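Local coordinates for hypothetical protein (Neisseria meningitidis Z2491, PDB 2F46), which is a putative phosphatase, probably hydrolysing phosphate esters and related to nonclassical, eukaryotic-like phosphatases, at residues F61-I64 and K65-L68; L117-G120 and F121-A125; C48-D52 and R53-S57. All coordinates share one frame; numbering follows the deposited sequence. Where two conformers were deposited one is given.

Interaction 1: residues F61-I64 and K65-L68; sequences FAQI and KQWL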
ATOM      1  N   PHE A  61       0.789  -7.411 -12.208  1.00 14.98           N
ATOM      2  CA  PHE A  61      -0.454  -6.885 -11.643  0.50 13.77           C
ATOM      3  C   PHE A  61      -1.676  -7.398 -12.392  1.00 14.30           C
ATOM      4  O   PHE A  61      -2.692  -7.711 -11.763  1.00 13.21           O
ATOM      5  CB  PHE A  61      -0.513  -5.356 -11.564  0.50 14.06           C
ATOM      6  CG  PHE A  61      -1.749  -4.847 -10.862  0.50 11.34           C
ATOM      7  CD1 PHE A  61      -1.989  -5.174  -9.543  0.50 10.81           C
ATOM      8  CD2 PHE A  61      -2.690  -4.063 -11.530  0.50 13.85           C
ATOM      9  CE1 PHE A  61      -3.146  -4.714  -8.872  0.50  9.82           C
ATOM     10  CE2 PHE A  61      -3.830  -3.599 -10.872  0.50 13.73           C
ATOM     11  CZ  PHE A  61      -4.059  -3.934  -9.544  0.50 14.56           C
ATOM     12  N   ALA A  62      -1.598  -7.538 -13.718  1.00 12.69           N
ATOM     13  CA  ALA A  62      -2.738  -8.006 -14.490  1.00 13.05           C
ATOM     14  C   ALA A  62      -3.185  -9.396 -14.027  1.00 13.54           C
ATOM     15  O   ALA A  62      -4.396  -9.719 -14.030  1.00 14.40           O
ATOM     16  CB  ALA A  62      -2.379  -8.036 -15.943  1.00 15.19           C
ATOM     17  N   GLN A  63      -2.258 -10.220 -13.613  1.00 13.51           N
ATOM     18  CA  GLN A  63      -2.579 -11.563 -13.178  1.00 14.67           C
ATOM     19  C   GLN A  63      -3.133 -11.566 -11.740  1.00 18.28           C
ATOM     20  O   GLN A  63      -4.025 -12.332 -11.400  1.00 17.46           O
ATOM     21  CB  GLN A  63      -1.351 -12.480 -13.279  1.00 16.59           C
ATOM     22  CG  GLN A  63      -1.607 -13.956 -12.877  1.00 18.48           C
ATOM     23  CD  GLN A  63      -2.791 -14.531 -13.629  1.00 29.24           C
ATOM     24  OE1 GLN A  63      -2.929 -14.316 -14.830  1.00 40.40           O
ATOM     25  NE2 GLN A  63      -3.673 -15.233 -12.921  1.00 37.59           N
ATOM     26  N   ILE A  64      -2.610 -10.696 -10.886  1.00 14.37           N
ATOM     27  CA  ILE A  64      -3.187 -10.487  -9.567  1.00 12.03           C
ATOM     28  C   ILE A  64      -4.633 -10.036  -9.721  1.00 13.21           C
ATOM     29  O   ILE A  64      -5.518 -10.551  -9.006  1.00 13.48           O
ATOM     30  CB  ILE A  64      -2.342  -9.464  -8.750  1.00 15.14           C
ATOM     31  CG1 ILE A  64      -0.969 -10.040  -8.389  1.00 14.13           C
ATOM     32  CG2 ILE A  64      -3.060  -9.019  -7.471  1.00 16.28           C
ATOM     33  CD1 ILE A  64      -1.000 -11.280  -7.532  1.00 19.90           C
ATOM     34  N   LYS A  65      -4.893  -9.085 -10.611  1.00 12.42           N
ATOM     35  CA  LYS A  65      -6.235  -8.647 -10.901  1.00 12.93           C
ATOM     36  C   LYS A  65      -7.133  -9.808 -11.326  1.00 14.09           C
ATOM     37  O   LYS A  65      -8.253  -9.958 -10.831  1.00 14.61           O
ATOM     38  CB  LYS A  65      -6.240  -7.497 -11.928  1.00 12.62           C
ATOM     39  CG  LYS A  65      -7.622  -7.003 -12.335  1.00 16.27           C
ATOM     40  CD  LYS A  65      -7.533  -5.740 -13.138  1.00 19.70           C
ATOM     41  CE  LYS A  65      -8.905  -5.294 -13.611  1.00 20.86           C
ATOM     42  NZ  LYS A  65      -8.774  -3.989 -14.339  1.00 28.38           N
ATOM     43  N   GLN A  66      -6.671 -10.642 -12.248  1.00 15.63           N
ATOM     44  CA  GLN A  66      -7.466 -11.822 -12.669  1.00 18.54           C
ATOM     45  C   GLN A  66      -7.832 -12.728 -11.521  1.00 19.12           C
ATOM     46  O   GLN A  66      -8.982 -13.197 -11.432  1.00 19.67           O
ATOM     47  CB  GLN A  66      -6.668 -12.661 -13.654  1.00 21.81           C
ATOM     48  CG  GLN A  66      -6.731 -12.217 -15.062  1.00 25.13           C
ATOM     49  CD  GLN A  66      -6.335 -13.351 -16.026  1.00 33.13           C
ATOM     50  OE1 GLN A  66      -5.150 -13.564 -16.310  1.00 38.13           O
ATOM     51  NE2 GLN A  66      -7.331 -14.069 -16.523  1.00 38.56           N
ATOM     52  N   TRP A  67      -6.880 -13.019 -10.651  1.00 17.04           N
ATOM     53  CA  TRP A  67      -7.114 -13.933  -9.532  1.00 18.98           C
ATOM     54  C   TRP A  67      -8.064 -13.289  -8.537  1.00 20.76           C
ATOM     55  O   TRP A  67      -8.999 -13.938  -8.044  1.00 22.68           O
ATOM     56  CB  TRP A  67      -5.809 -14.312  -8.826  1.00 20.02           C
ATOM     57  CG  TRP A  67      -4.905 -15.233  -9.574  1.00 22.32           C
ATOM     58  CD1 TRP A  67      -5.273 -16.228 -10.437  1.00 27.81           C
ATOM     59  CD2 TRP A  67      -3.473 -15.309  -9.466  1.00 22.96           C
ATOM     60  NE1 TRP A  67      -4.165 -16.890 -10.894  1.00 29.41           N
ATOM     61  CE2 TRP A  67      -3.047 -16.369 -10.298  1.00 25.51           C
ATOM     62  CE3 TRP A  67      -2.515 -14.604  -8.728  1.00 22.00           C
ATOM     63  CZ2 TRP A  67      -1.696 -16.699 -10.467  1.00 25.79           C
ATOM     64  CZ3 TRP A  67      -1.171 -14.938  -8.888  1.00 24.70           C
ATOM     65  CH2 TRP A  67      -0.776 -15.975  -9.760  1.00 22.72           C
ATOM     66  N   LEU A  68      -7.891 -12.002  -8.270  1.00 18.37           N
ATOM     67  CA  LEU A  68      -8.636 -11.374  -7.180  1.00 17.32           C
ATOM     68  C   LEU A  68     -10.020 -10.813  -7.544  1.00 21.89           C
ATOM     69  O   LEU A  68     -10.817 -10.530  -6.650  1.00 21.25           O
ATOM     70  CB  LEU A  68      -7.768 -10.335  -6.452  1.00 15.99           C
ATOM     71  CG  LEU A  68      -6.492 -10.862  -5.847  1.00 21.04           C
ATOM     72  CD1 LEU A  68      -5.776  -9.735  -5.110  1.00 25.50           C
ATOM     73  CD2 LEU A  68      -6.754 -12.018  -4.906  1.00 22.83           C
TER
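Gln63 and Trp67, one turn apart on helix 61-68, meet through an aliphatic CH-pi contact: Gln63 CG lies 3.7 Å from the centroid of the six-membered ring of Trp67. The line between them runs 14° off the ring normal, which puts the methylene over the face, although shifted toward the rim. Two torsions bring it there, since Gln63 CG is anti to the backbone N (chi1 -178°) and the indole of Trp67 swings back beside its own N (chi1 -72°). Ile64 reaches the same ring from another direction, its CD1 standing 3.8 Å from Trp67 CE3 at the edge, near the ring plane. Its second branch serves a different partner: Ile64 CG2 packs 3.7 Å from Leu68 CD1, the two side chains lying side by side and pointing the same way.

Behind these contacts is the i to i+4 ladder of the alpha helix. Trp67 N donates to Gln63 O at 3.0 Å and Leu68 N to Ile64 O at 2.9 Å, fixing the spacing of both packed pairs. Trp67 also lies against Lys32 of a loop.

Helix 61-68 is the helix of the beta-alpha-beta unit between strands 45-48 and 75-78. Phe61 and Leu68 rest on Ile46 and Phe76 of those strands, and Ile64 touches Tyr108 of strand 105-108.

Interaction 2: residues L117-G120 and F121-A125; sequences LLWG and FRRAA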
ATOM      1  N   LEU A 117       4.999   4.371   2.920  1.00  8.12           N
ATOM      2  CA  LEU A 117       5.585   5.688   2.665  1.00  9.05           C
ATOM      3  C   LEU A 117       4.611   6.642   1.976  1.00  8.55           C
ATOM      4  O   LEU A 117       4.554   7.845   2.307  1.00 10.69           O
ATOM      5  CB  LEU A 117       6.823   5.563   1.818  1.00 10.49           C
ATOM      6  CG  LEU A 117       8.063   5.064   2.511  1.00  9.14           C
ATOM      7  CD1 LEU A 117       9.140   4.791   1.519  1.00 12.35           C
ATOM      8  CD2 LEU A 117       8.579   6.072   3.498  1.00 10.52           C
ATOM      9  N   LEU A 118       3.866   6.173   0.996  1.00  8.48           N
ATOM     10  CA  LEU A 118       2.897   7.036   0.343  1.00  9.73           C
ATOM     11  C   LEU A 118       1.883   7.557   1.369  1.00 11.01           C
ATOM     12  O   LEU A 118       1.538   8.756   1.363  1.00 12.17           O
ATOM     13  CB  LEU A 118       2.209   6.294  -0.806  1.00  8.98           C
ATOM     14  CG  LEU A 118       3.143   6.008  -1.990  1.00  7.78           C
ATOM     15  CD1 LEU A 118       2.504   4.974  -2.889  1.00 10.36           C
ATOM     16  CD2 LEU A 118       3.464   7.278  -2.788  1.00  7.69           C
ATOM     17  N   TRP A 119       1.405   6.664   2.236  1.00  8.78           N
ATOM     18  CA  TRP A 119       0.512   7.008   3.354  1.00  8.57           C
ATOM     19  C   TRP A 119       1.221   7.972   4.277  1.00 12.12           C
ATOM     20  O   TRP A 119       0.718   9.063   4.601  1.00 12.58           O
ATOM     21  CB  TRP A 119       0.103   5.744   4.102  1.00 10.02           C
ATOM     22  CG  TRP A 119      -0.690   5.951   5.307  1.00 10.27           C
ATOM     23  CD1 TRP A 119      -2.044   6.054   5.378  1.00 13.94           C
ATOM     24  CD2 TRP A 119      -0.202   6.021   6.631  1.00 11.37           C
ATOM     25  NE1 TRP A 119      -2.423   6.257   6.693  1.00 14.77           N
ATOM     26  CE2 TRP A 119      -1.306   6.233   7.480  1.00 14.94           C
ATOM     27  CE3 TRP A 119       1.084   5.960   7.186  1.00 12.68           C
ATOM     28  CZ2 TRP A 119      -1.178   6.348   8.849  1.00 16.30           C
ATOM     29  CZ3 TRP A 119       1.208   6.059   8.561  1.00 12.45           C
ATOM     30  CH2 TRP A 119       0.091   6.290   9.367  1.00 14.89           C
ATOM     31  N   GLY A 120       2.438   7.626   4.656  1.00  9.70           N
ATOM     32  CA  GLY A 120       3.163   8.370   5.700  1.00 11.43           C
ATOM     33  C   GLY A 120       3.578   9.764   5.290  1.00 13.76           C
ATOM     34  O   GLY A 120       3.538  10.674   6.103  1.00 15.43           O
ATOM     35  N   PHE A 121       4.010   9.985   4.064  1.00 12.34           N
ATOM     36  CA  PHE A 121       4.336  11.336   3.577  1.00 14.41           C
ATOM     37  C   PHE A 121       3.120  12.274   3.657  1.00 16.70           C
ATOM     38  O   PHE A 121       3.266  13.492   3.932  1.00 16.00           O
ATOM     39  CB  PHE A 121       4.845  11.289   2.138  1.00 13.62           C
ATOM     40  CG  PHE A 121       6.248  10.824   1.999  1.00 12.18           C
ATOM     41  CD1 PHE A 121       7.245  11.358   2.746  1.00 17.63           C
ATOM     42  CD2 PHE A 121       6.571   9.827   1.074  1.00 17.07           C
ATOM     43  CE1 PHE A 121       8.546  10.906   2.580  1.00 22.04           C
ATOM     44  CE2 PHE A 121       7.859   9.401   0.908  1.00 14.17           C
ATOM     45  CZ  PHE A 121       8.821   9.894   1.644  1.00 15.45           C
ATOM     46  N   ARG A 122       1.952  11.716   3.405  1.00 15.00           N
ATOM     47  CA  ARG A 122       0.700  12.495   3.469  1.00 15.47           C
ATOM     48  C   ARG A 122       0.368  12.858   4.911  1.00 17.48           C
ATOM     49  O   ARG A 122       0.007  14.032   5.182  1.00 17.89           O
ATOM     50  CB  ARG A 122      -0.429  11.726   2.793  1.00 13.53           C
ATOM     51  CG  ARG A 122      -1.776  12.374   2.824  1.00 20.05           C
ATOM     52  CD  ARG A 122      -1.779  13.719   2.145  1.00 30.23           C
ATOM     53  NE  ARG A 122      -2.783  14.556   2.782  1.00 40.46           N
ATOM     54  CZ  ARG A 122      -2.881  15.870   2.633  1.00 45.08           C
ATOM     55  NH1 ARG A 122      -2.062  16.532   1.825  1.00 45.00           N
ATOM     56  NH2 ARG A 122      -3.835  16.523   3.286  1.00 44.34           N
ATOM     57  N   ARG A 123       0.517  11.906   5.835  1.00 15.44           N
ATOM     58  CA  ARG A 123       0.318  12.129   7.282  1.00 14.99           C
ATOM     59  C   ARG A 123       1.284  13.198   7.770  1.00 18.90           C
ATOM     60  O   ARG A 123       0.906  14.039   8.614  1.00 19.39           O
ATOM     61  CB  ARG A 123       0.518  10.843   8.092  1.00 14.82           C
ATOM     62  CG  ARG A 123      -0.342   9.657   7.718  1.00 17.74           C
ATOM     63  CD  ARG A 123      -1.811   9.779   8.095  1.00 24.75           C
ATOM     64  NE  ARG A 123      -2.600  10.652   7.240  1.00 19.63           N
ATOM     65  CZ  ARG A 123      -2.976  10.385   5.985  1.00 24.73           C
ATOM     66  NH1 ARG A 123      -2.619   9.263   5.368  1.00 21.94           N
ATOM     67  NH2 ARG A 123      -3.716  11.271   5.319  1.00 26.97           N
ATOM     68  N   ALA A 124       2.531  13.176   7.299  1.00 17.71           N
ATOM     69  CA  ALA A 124       3.522  14.177   7.689  1.00 20.90           C
ATOM     70  C   ALA A 124       3.048  15.567   7.286  1.00 22.09           C
ATOM     71  O   ALA A 124       3.085  16.502   8.106  1.00 23.14           O
ATOM     72  CB  ALA A 124       4.896  13.875   7.111  1.00 19.64           C
ATOM     73  N   ALA A 125       2.597  15.713   6.046  1.00 21.23           N
ATOM     74  CA  ALA A 125       2.014  16.983   5.580  1.00 24.69           C
ATOM     75  C   ALA A 125       0.844  17.443   6.431  1.00 24.98           C
ATOM     76  O   ALA A 125       0.709  18.636   6.696  1.00 31.44           O
ATOM     77  CB  ALA A 125       1.587  16.870   4.126  1.00 25.63           C
TER
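Trp119 and Arg123, four residues apart on the alpha helix 113-125, combine a CH-pi and an off-centre cation-pi contact, and their overlap is the tight part of this interaction. Arg123 CG sits over the centre of the indole's six-membered ring, 3.5 Å from the centroid and 11° off the normal, a clear CH-pi geometry. The chain then bends at chi2 and chi3, so that it folds across the indole instead of running straight out; CD stays close, with Arg123 CD 3.6 Å from Trp119 CZ2. The guanidinium is turned 56° from the ring plane. It is therefore not stacked flat: NH1 comes over the face of the indole while Trp119 CD1 lies at the guanidinium edge, and Arg123 CZ is 4.6 Å from the centroid of the five-membered ring.

Polar partners outside the pair help to hold both groups, Asp21 accepting from Trp119 NE1 and Glu126 forming a salt bridge with Arg123 NH2. Ile133 of helix 130-139 packs on Trp119, Arg123 and Ala124.

The other pairing is looser. Leu117 CB approaches Phe121 CE2 only to 4.1 Å, and partly exposed Phe121 takes further packing from Val91 of helix 88-99 and Leu151 of helix 148-153. Arg122, also partly exposed, directs its guanidinium away to salt bridges with Glu92 and Glu126.

Along the backbone, Phe121 N reaches Leu117 O at 2.8 Å. One carbonyl has two donors: Trp119 O receives Arg123 N in its carbonyl plane at 3.1 Å and also takes a weak bond from Arg122 N.

Interaction 3: residues C48-D52 and R53-S57; sequences CNRPD and REEES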
ATOM      1  N   CYS A  48      -1.671  -1.578  -6.306  1.00  8.22           N
ATOM      2  CA  CYS A  48      -0.354  -2.123  -6.421  1.00  8.74           C
ATOM      3  C   CYS A  48       0.637  -1.046  -6.644  1.00  8.69           C
ATOM      4  O   CYS A  48       0.534  -0.305  -7.647  1.00  9.49           O
ATOM      5  CB  CYS A  48      -0.268  -3.086  -7.578  1.00  8.84           C
ATOM      6  SG  CYS A  48       1.353  -3.705  -7.956  1.00 11.36           S
ATOM      7  N   ASN A  49       1.582  -0.948  -5.716  1.00  7.12           N
ATOM      8  CA  ASN A  49       2.611   0.103  -5.789  1.00  7.06           C
ATOM      9  C   ASN A  49       3.975  -0.353  -6.279  1.00 10.18           C
ATOM     10  O   ASN A  49       4.973   0.309  -6.066  1.00 10.73           O
ATOM     11  CB  ASN A  49       2.745   0.870  -4.446  1.00  8.53           C
ATOM     12  CG  ASN A  49       1.512   1.668  -4.082  1.00  8.89           C
ATOM     13  OD1 ASN A  49       0.933   1.495  -2.993  1.00  8.65           O
ATOM     14  ND2 ASN A  49       1.115   2.618  -4.954  1.00  8.22           N
ATOM     15  N   ARG A  50       3.972  -1.536  -6.911  1.00 10.35           N
ATOM     16  CA  ARG A  50       5.175  -2.228  -7.359  1.00 11.91           C
ATOM     17  C   ARG A  50       5.201  -2.273  -8.870  1.00 11.48           C
ATOM     18  O   ARG A  50       4.261  -2.788  -9.470  1.00 11.18           O
ATOM     19  CB  ARG A  50       5.218  -3.675  -6.822  1.00 11.54           C
ATOM     20  CG  ARG A  50       6.574  -4.291  -6.939  1.00 16.31           C
ATOM     21  CD  ARG A  50       6.569  -5.688  -6.388  1.00 12.24           C
ATOM     22  NE  ARG A  50       7.923  -6.148  -6.329  1.00 13.95           N
ATOM     23  CZ  ARG A  50       8.298  -7.352  -5.943  1.00 17.75           C
ATOM     24  NH1 ARG A  50       7.411  -8.272  -5.612  1.00 15.72           N
ATOM     25  NH2 ARG A  50       9.586  -7.626  -5.894  1.00 17.75           N
ATOM     26  N   PRO A  51       6.288  -1.783  -9.490  1.00 11.52           N
ATOM     27  CA  PRO A  51       6.446  -2.077 -10.928  1.00 11.96           C
ATOM     28  C   PRO A  51       6.458  -3.584 -11.182  1.00  9.92           C
ATOM     29  O   PRO A  51       6.990  -4.338 -10.393  1.00 10.41           O
ATOM     30  CB  PRO A  51       7.817  -1.475 -11.252  1.00 12.38           C
ATOM     31  CG  PRO A  51       8.083  -0.481 -10.135  1.00 15.86           C
ATOM     32  CD  PRO A  51       7.463  -1.096  -8.929  1.00 11.29           C
ATOM     33  N   ASP A  52       5.917  -4.003 -12.328  1.00 13.22           N
ATOM     34  CA  ASP A  52       6.027  -5.401 -12.736  1.00 14.58           C
ATOM     35  C   ASP A  52       7.507  -5.708 -13.010  1.00 14.10           C
ATOM     36  O   ASP A  52       8.258  -4.800 -13.401  1.00 18.06           O
ATOM     37  CB  ASP A  52       5.222  -5.678 -14.009  1.00 14.59           C
ATOM     38  CG  ASP A  52       3.706  -5.684 -13.811  1.00 20.31           C
ATOM     39  OD1 ASP A  52       3.231  -5.905 -12.678  1.00 14.39           O
ATOM     40  OD2 ASP A  52       2.988  -5.476 -14.828  1.00 20.45           O
ATOM     41  N   ARG A  53       7.873  -6.971 -12.801  1.00 15.32           N
ATOM     42  CA  ARG A  53       9.171  -7.556 -13.218  1.00 17.85           C
ATOM     43  C   ARG A  53      10.327  -7.073 -12.367  1.00 19.44           C
ATOM     44  O   ARG A  53      11.478  -7.060 -12.818  1.00 20.18           O
ATOM     45  CB  ARG A  53       9.434  -7.323 -14.711  1.00 19.95           C
ATOM     46  CG  ARG A  53       8.291  -7.713 -15.603  1.00 20.25           C
ATOM     47  CD  ARG A  53       7.971  -9.178 -15.458  1.00 22.45           C
ATOM     48  NE  ARG A  53       6.763  -9.478 -16.217  1.00 22.34           N
ATOM     49  CZ  ARG A  53       6.729  -9.771 -17.522  1.00 25.50           C
ATOM     50  NH1 ARG A  53       7.849  -9.856 -18.241  1.00 20.57           N
ATOM     51  NH2 ARG A  53       5.549  -9.968 -18.109  1.00 18.82           N
ATOM     52  N   GLU A  54      10.047  -6.747 -11.103  1.00 15.96           N
ATOM     53  CA  GLU A  54      11.125  -6.533 -10.152  1.00 16.88           C
ATOM     54  C   GLU A  54      11.836  -7.836  -9.817  1.00 17.91           C
ATOM     55  O   GLU A  54      13.038  -7.817  -9.603  1.00 21.74           O
ATOM     56  CB  GLU A  54      10.638  -5.829  -8.861  1.00 14.64           C
ATOM     57  CG  GLU A  54      10.405  -4.356  -9.047  1.00 14.20           C
ATOM     58  CD  GLU A  54      10.231  -3.566  -7.739  1.00 14.42           C
ATOM     59  OE1 GLU A  54       9.928  -4.197  -6.700  1.00 13.80           O
ATOM     60  OE2 GLU A  54      10.421  -2.304  -7.802  1.00 14.55           O
ATOM     61  N   GLU A  55      11.101  -8.940  -9.758  1.00 23.07           N
ATOM     62  CA  GLU A  55      11.668 -10.289  -9.546  1.00 25.04           C
ATOM     63  C   GLU A  55      11.035 -11.255 -10.537  1.00 27.89           C
ATOM     64  O   GLU A  55       9.899 -11.056 -10.955  1.00 26.53           O
ATOM     65  CB  GLU A  55      11.377 -10.807  -8.160  1.00 27.96           C
ATOM     66  CG  GLU A  55      11.864  -9.954  -7.060  1.00 28.21           C
ATOM     67  CD  GLU A  55      11.518 -10.554  -5.711  1.00 38.59           C
ATOM     68  OE1 GLU A  55      12.220 -11.487  -5.270  1.00 41.47           O
ATOM     69  OE2 GLU A  55      10.544 -10.102  -5.088  1.00 31.84           O
ATOM     70  N   GLU A  56      11.759 -12.329 -10.878  1.00 31.33           N
ATOM     71  CA  GLU A  56      11.277 -13.298 -11.875  1.00 31.75           C
ATOM     72  C   GLU A  56      10.020 -14.022 -11.447  1.00 28.75           C
ATOM     73  O   GLU A  56       9.159 -14.305 -12.278  1.00 31.54           O
ATOM     74  CB  GLU A  56      12.358 -14.341 -12.187  1.00 34.47           C
ATOM     75  N   SER A  57       9.933 -14.345 -10.165  1.00 27.59           N
ATOM     76  CA  SER A  57       8.778 -15.049  -9.607  1.00 27.29           C
ATOM     77  C   SER A  57       7.557 -14.169  -9.423  1.00 23.19           C
ATOM     78  O   SER A  57       6.477 -14.646  -9.068  1.00 22.50           O
ATOM     79  CB  SER A  57       9.135 -15.593  -8.227  1.00 29.15           C
ATOM     80  OG  SER A  57       9.351 -14.528  -7.287  1.00 35.93           O
TER
HETATM   81  O   HOH W   1       8.233 -10.706  -4.261  1.00 25.75           O
HETATM   82  O   HOH W   2      12.333  -6.302  -5.710  1.00 27.35           O
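A salt-bridge network organises the loop that leaves strand 45-48 and leads to helix 61-68, with the side chain of Arg50 reaching along the loop to Glu54 and Glu55. With CG anti to the backbone N (chi1 -165°) and the chain straight beyond it to NE, the guanidinium comes between the two carboxylates, whose planes are both turned well away from its own. Two separate edges of that group are used. Arg50 NE donates to Glu54 OE1 at 2.8 Å, meeting the oxygen on its anti side but 35° out of the carboxylate plane; Arg50 NH2 donates to the anti lone pair of Glu55 OE2, also at 2.8 Å and nearly straight (176°). Both acceptors lie in or close to the guanidinium plane, so the bonds fix its rotation.

Each acid has a second cationic partner, Arg114 for Glu54 and Arg110 for Glu55. Gln29 accepts from Arg50 NH1. Beside the network, Pro51 CD packs 3.4 Å from Glu54 OE2. Two waters bridge the same groups: one links Arg50 NH2 with Glu54 OE1, its bond to the acid being weak, and another accepts from Arg50 NH1 at 2.9 Å and donates to Glu55 OE2.

In the fold
The three contacts differ in burial and chemistry. Interaction 2 is the buried one, within helix 113-125 where helices 88-99, 130-139 and 148-153 gather; interaction 1 is partly buried against the sheet, and interaction 3 is a surface network of charges. Both helical contacts use an indole face under a side-chain methylene, but the cation-pi component belongs to interaction 2. Interactions 1 and 3 serve the same crossover between strands 45-48 and 75-78 and touch directly, Phe61 N lying 2.9 Å from Asp52 OD1 in a probable hydrogen bond. Interaction 3 also meets interaction 2 by packing of Leu118 on Asn49, whereas the centres of interactions 1 and 2 are about 27 Å apart and the two do not touch.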